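Local coordinates for protein Alpha/beta hydrolase (Enterobacter asburiae, PDB 6KMO) that probably hydrolyses carboxylic ester bonds, acting as an esterase or lipase of the alpha/beta hydrolase fold, at residues A[59-73]-A[113-127]. The protein carries 2 engineered substitutions. Sequence-based numbering, arbitrary orientation.
Sequences LIGAQQGAKLPPAQV and GDFPTHERLIRDLVR
Helix A of the alpha/beta hydrolase fold, 115-129, which follows strand 99-105 and leads to strand 132-136, has the connection from helix 52-63 to the edge strand 71-80 passing along it, and Q63, P69 and P70 bind it through three hydrogen bonds. Near the helix start, Q63 NE2 donates to T117 O at 2.8 Å, lying in the carbonyl plane. A bend at chi2 (-61°) turns the amide to this carbonyl, while Q63 also bonds N313 and L311. The helix is kinked here, R120 N and L121 N making no bond to the turn before, which is consistent with T117 O being left for Q63. The methyl CG2 of T117 meets I60 CA (3.8 Å) and L59 CG, and D114, at the N-cap position, accepts T117 N on OD1 at 2.8 Å.

Farther along, the connection runs into strand 71-80, an outermost strand of the central mixed sheet within this chain; the short segment 71-73 makes 121° with the helix between N-to-C directions. Here R123, extended from CG to NE, sends NH1 to P69 O (2.8 Å) within its guanidinium plane. L68 CB and A71 CB cover opposite faces of that group. Its NE and NH2 both grip E119 OE2 from one side of the carboxylate plane, a salt bridge that restrains guanidinium rotation; V73 CG2 and L68 CD1 pack against the same carboxylate. One turn on, R127 bends at chi3 (57°), bringing NH1 to a lone pair of P70 O at 3.0 Å, with P69 CB and P70 CD over one guanidinium face. P69 CG meets D124 OD1 at 3.4 Å, whereas D124 OD2 holds R120, whose NH1 reaches N313.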
# COMPACT_ATOMS: atom_id res chain seq x y z
N LEU A 59 9.45 24.55 -8.01
CA LEU A 59 9.62 23.38 -7.16
C LEU A 59 10.59 23.66 -6.02
O LEU A 59 10.37 23.23 -4.89
CB LEU A 59 10.06 22.17 -7.99
CG LEU A 59 10.22 20.88 -7.20
CD1 LEU A 59 8.91 20.42 -6.60
CD2 LEU A 59 10.82 19.80 -8.10
N ILE A 60 11.66 24.40 -6.31
CA ILE A 60 12.60 24.76 -5.24
C ILE A 60 11.86 25.45 -4.10
O ILE A 60 12.02 25.09 -2.93
CB ILE A 60 13.75 25.61 -5.80
CG1 ILE A 60 14.62 24.77 -6.75
CG2 ILE A 60 14.57 26.22 -4.66
CD1 ILE A 60 15.61 25.58 -7.58
N GLY A 61 11.04 26.44 -4.42
CA GLY A 61 10.34 27.19 -3.38
C GLY A 61 9.28 26.38 -2.66
O GLY A 61 9.08 26.53 -1.45
N ALA A 62 8.57 25.51 -3.38
CA ALA A 62 7.58 24.67 -2.74
C ALA A 62 8.22 23.79 -1.68
O ALA A 62 7.59 23.49 -0.66
CB ALA A 62 6.90 23.79 -3.78
N GLN A 63 9.46 23.38 -1.90
CA GLN A 63 10.13 22.41 -1.04
C GLN A 63 11.00 23.06 0.02
O GLN A 63 11.33 22.42 1.03
CB GLN A 63 11.01 21.48 -1.90
CG GLN A 63 10.22 20.65 -2.90
CD GLN A 63 9.24 19.74 -2.23
OE1 GLN A 63 8.15 20.14 -1.85
NE2 GLN A 63 9.65 18.50 -2.04
N GLN A 64 11.35 24.33 -0.15
CA GLN A 64 12.29 24.99 0.73
C GLN A 64 11.72 25.14 2.14
O GLN A 64 10.52 25.32 2.34
CB GLN A 64 12.62 26.37 0.15
CG GLN A 64 13.71 27.14 0.90
CD GLN A 64 13.19 27.91 2.10
OE1 GLN A 64 12.00 28.25 2.20
NE2 GLN A 64 14.10 28.17 3.03
N GLY A 65 12.61 25.04 3.11
CA GLY A 65 12.26 25.38 4.48
C GLY A 65 11.55 24.30 5.24
O GLY A 65 10.96 24.57 6.29
N ALA A 66 11.58 23.07 4.75
CA ALA A 66 10.87 21.97 5.39
C ALA A 66 11.71 21.39 6.52
O ALA A 66 12.94 21.38 6.46
CB ALA A 66 10.60 20.88 4.35
N LYS A 67 11.02 20.91 7.55
CA LYS A 67 11.68 20.16 8.61
C LYS A 67 12.18 18.84 8.05
O LYS A 67 11.43 18.10 7.41
CB LYS A 67 10.67 19.91 9.73
CG LYS A 67 11.19 19.02 10.86
CD LYS A 67 10.04 18.36 11.64
CE LYS A 67 10.38 18.12 13.11
NZ LYS A 67 9.18 18.10 14.00
N LEU A 68 13.46 18.55 8.28
CA LEU A 68 14.05 17.30 7.81
C LEU A 68 14.20 16.34 8.97
O LEU A 68 14.71 16.73 10.03
CB LEU A 68 15.42 17.57 7.20
CG LEU A 68 15.43 18.46 5.95
CD1 LEU A 68 16.81 18.59 5.41
CD2 LEU A 68 14.49 17.90 4.88
N PRO A 69 13.79 15.08 8.82
CA PRO A 69 14.02 14.12 9.88
C PRO A 69 15.49 13.76 9.96
O PRO A 69 16.23 13.86 8.97
CB PRO A 69 13.17 12.91 9.45
CG PRO A 69 13.19 12.98 7.97
CD PRO A 69 13.18 14.46 7.62
N PRO A 70 15.97 13.34 11.13
CA PRO A 70 17.40 13.10 11.29
C PRO A 70 17.94 12.04 10.33
O PRO A 70 17.36 10.97 10.15
CB PRO A 70 17.52 12.64 12.75
CG PRO A 70 16.35 13.27 13.42
CD PRO A 70 15.25 13.25 12.41
N ALA A 71 19.10 12.34 9.75
CA ALA A 71 19.83 11.45 8.86
C ALA A 71 21.22 12.04 8.66
O ALA A 71 21.46 13.21 8.96
CB ALA A 71 19.13 11.33 7.50
N GLN A 72 22.12 11.22 8.14
CA GLN A 72 23.47 11.64 7.79
C GLN A 72 23.56 11.82 6.28
O GLN A 72 23.14 10.94 5.52
CB GLN A 72 24.48 10.56 8.15
CG GLN A 72 24.57 10.13 9.59
CD GLN A 72 25.50 8.94 9.75
OE1 GLN A 72 26.27 8.60 8.85
NE2 GLN A 72 25.44 8.30 10.91
N VAL A 73 24.14 12.93 5.83
CA VAL A 73 24.30 13.23 4.41
C VAL A 73 25.77 13.47 4.10
O VAL A 73 26.45 14.22 4.82
CB VAL A 73 23.44 14.42 3.97
CG1 VAL A 73 23.64 14.68 2.49
CG2 VAL A 73 21.97 14.17 4.29
N GLY A 113 13.90 19.55 -10.40
CA GLY A 113 14.36 18.65 -9.37
C GLY A 113 15.87 18.63 -9.22
O GLY A 113 16.63 19.07 -10.08
N ASP A 114 16.29 18.10 -8.07
CA ASP A 114 17.67 18.09 -7.59
C ASP A 114 17.65 17.40 -6.23
O ASP A 114 16.62 16.85 -5.81
CB ASP A 114 18.23 19.51 -7.52
CG ASP A 114 17.48 20.41 -6.59
OD1 ASP A 114 16.68 19.93 -5.77
OD2 ASP A 114 17.72 21.65 -6.64
N PHE A 115 18.78 17.40 -5.54
CA PHE A 115 18.82 16.79 -4.22
C PHE A 115 18.03 17.58 -3.18
O PHE A 115 17.18 16.99 -2.50
CB PHE A 115 20.25 16.48 -3.78
CG PHE A 115 20.32 15.93 -2.37
CD1 PHE A 115 20.00 14.60 -2.10
CD2 PHE A 115 20.66 16.75 -1.31
CE1 PHE A 115 20.03 14.11 -0.81
CE2 PHE A 115 20.69 16.26 -0.01
CZ PHE A 115 20.40 14.94 0.24
N PRO A 116 18.26 18.89 -2.99
CA PRO A 116 17.52 19.58 -1.91
C PRO A 116 16.01 19.44 -2.03
O PRO A 116 15.33 19.23 -1.01
CB PRO A 116 18.01 21.04 -2.01
CG PRO A 116 19.35 20.92 -2.62
CD PRO A 116 19.27 19.76 -3.61
N THR A 117 15.45 19.54 -3.24
CA THR A 117 14.01 19.39 -3.37
C THR A 117 13.54 18.01 -2.92
O THR A 117 12.40 17.87 -2.44
CB THR A 117 13.53 19.61 -4.82
OG1 THR A 117 14.22 18.75 -5.73
CG2 THR A 117 13.65 21.07 -5.26
N HIS A 118 14.35 16.98 -3.10
CA HIS A 118 13.97 15.61 -2.78
C HIS A 118 14.51 15.12 -1.45
O HIS A 118 14.24 13.97 -1.07
CB HIS A 118 14.45 14.67 -3.90
CG HIS A 118 13.59 14.75 -5.13
ND1 HIS A 118 13.48 15.90 -5.88
CD2 HIS A 118 12.79 13.84 -5.72
CE1 HIS A 118 12.64 15.69 -6.87
NE2 HIS A 118 12.21 14.45 -6.80
N GLU A 119 15.20 15.97 -0.68
CA GLU A 119 15.92 15.50 0.50
C GLU A 119 14.99 14.92 1.56
O GLU A 119 15.29 13.89 2.17
CB GLU A 119 16.80 16.61 1.08
CG GLU A 119 17.56 16.12 2.29
CD GLU A 119 18.65 17.06 2.75
OE1 GLU A 119 18.66 18.23 2.29
OE2 GLU A 119 19.50 16.61 3.54
N ARG A 120 13.85 15.57 1.82
CA ARG A 120 12.97 15.06 2.86
C ARG A 120 12.45 13.66 2.51
O ARG A 120 12.46 12.75 3.34
CB ARG A 120 11.82 16.03 3.10
CG ARG A 120 11.09 15.78 4.42
CD ARG A 120 9.59 15.71 4.21
NE ARG A 120 9.17 14.41 3.69
CZ ARG A 120 8.49 14.21 2.57
NH1 ARG A 120 8.17 15.18 1.73
NH2 ARG A 120 8.12 12.97 2.29
N LEU A 121 12.01 13.50 1.26
CA LEU A 121 11.56 12.20 0.77
C LEU A 121 12.67 11.16 0.89
O LEU A 121 12.43 10.04 1.34
CB LEU A 121 11.11 12.33 -0.68
CG LEU A 121 10.86 11.05 -1.47
CD1 LEU A 121 9.81 10.15 -0.81
CD2 LEU A 121 10.43 11.39 -2.91
N ILE A 122 13.88 11.50 0.45
CA ILE A 122 14.98 10.55 0.51
C ILE A 122 15.25 10.15 1.95
O ILE A 122 15.42 8.97 2.26
CB ILE A 122 16.24 11.12 -0.16
CG1 ILE A 122 15.99 11.32 -1.65
CG2 ILE A 122 17.41 10.20 0.07
CD1 ILE A 122 16.99 12.24 -2.31
N ARG A 123 15.31 11.13 2.85
CA ARG A 123 15.55 10.81 4.25
C ARG A 123 14.45 9.92 4.81
O ARG A 123 14.73 8.99 5.59
CB ARG A 123 15.66 12.10 5.08
CG ARG A 123 16.95 12.88 4.86
CD ARG A 123 16.92 14.15 5.68
NE ARG A 123 18.14 14.94 5.58
CZ ARG A 123 18.79 15.47 6.62
NH1 ARG A 123 18.39 15.25 7.86
NH2 ARG A 123 19.87 16.20 6.39
N ASP A 124 13.19 10.17 4.44
CA ASP A 124 12.10 9.32 4.92
C ASP A 124 12.30 7.87 4.48
O ASP A 124 12.06 6.94 5.25
CB ASP A 124 10.75 9.82 4.40
CG ASP A 124 10.24 11.05 5.10
OD1 ASP A 124 10.75 11.43 6.19
OD2 ASP A 124 9.29 11.66 4.56
N LEU A 125 12.72 7.67 3.23
CA LEU A 125 12.91 6.31 2.72
C LEU A 125 14.11 5.63 3.37
O LEU A 125 14.07 4.43 3.64
CB LEU A 125 13.08 6.35 1.20
CG LEU A 125 11.82 6.74 0.39
CD1 LEU A 125 12.23 7.15 -1.01
CD2 LEU A 125 10.80 5.62 0.38
N VAL A 126 15.18 6.38 3.61
CA VAL A 126 16.34 5.85 4.32
C VAL A 126 15.95 5.43 5.72
O VAL A 126 16.29 4.33 6.17
CB VAL A 126 17.45 6.92 4.32
CG1 VAL A 126 18.55 6.56 5.34
CG2 VAL A 126 18.02 7.08 2.93
N ARG A 127 15.21 6.28 6.43
CA ARG A 127 14.84 5.95 7.80
C ARG A 127 13.92 4.73 7.86
O ARG A 127 14.07 3.87 8.73
CB ARG A 127 14.18 7.17 8.43
CG ARG A 127 15.17 8.28 8.73
CD ARG A 127 14.49 9.62 8.97
NE ARG A 127 13.54 9.50 10.06
CZ ARG A 127 13.87 9.57 11.34
NH1 ARG A 127 15.13 9.80 11.69
NH2 ARG A 127 12.94 9.43 12.27
O HOH W 1 14.47 22.14 0.09
O HOH W 2 19.91 15.56 10.48
O HOH W 3 22.23 15.88 8.82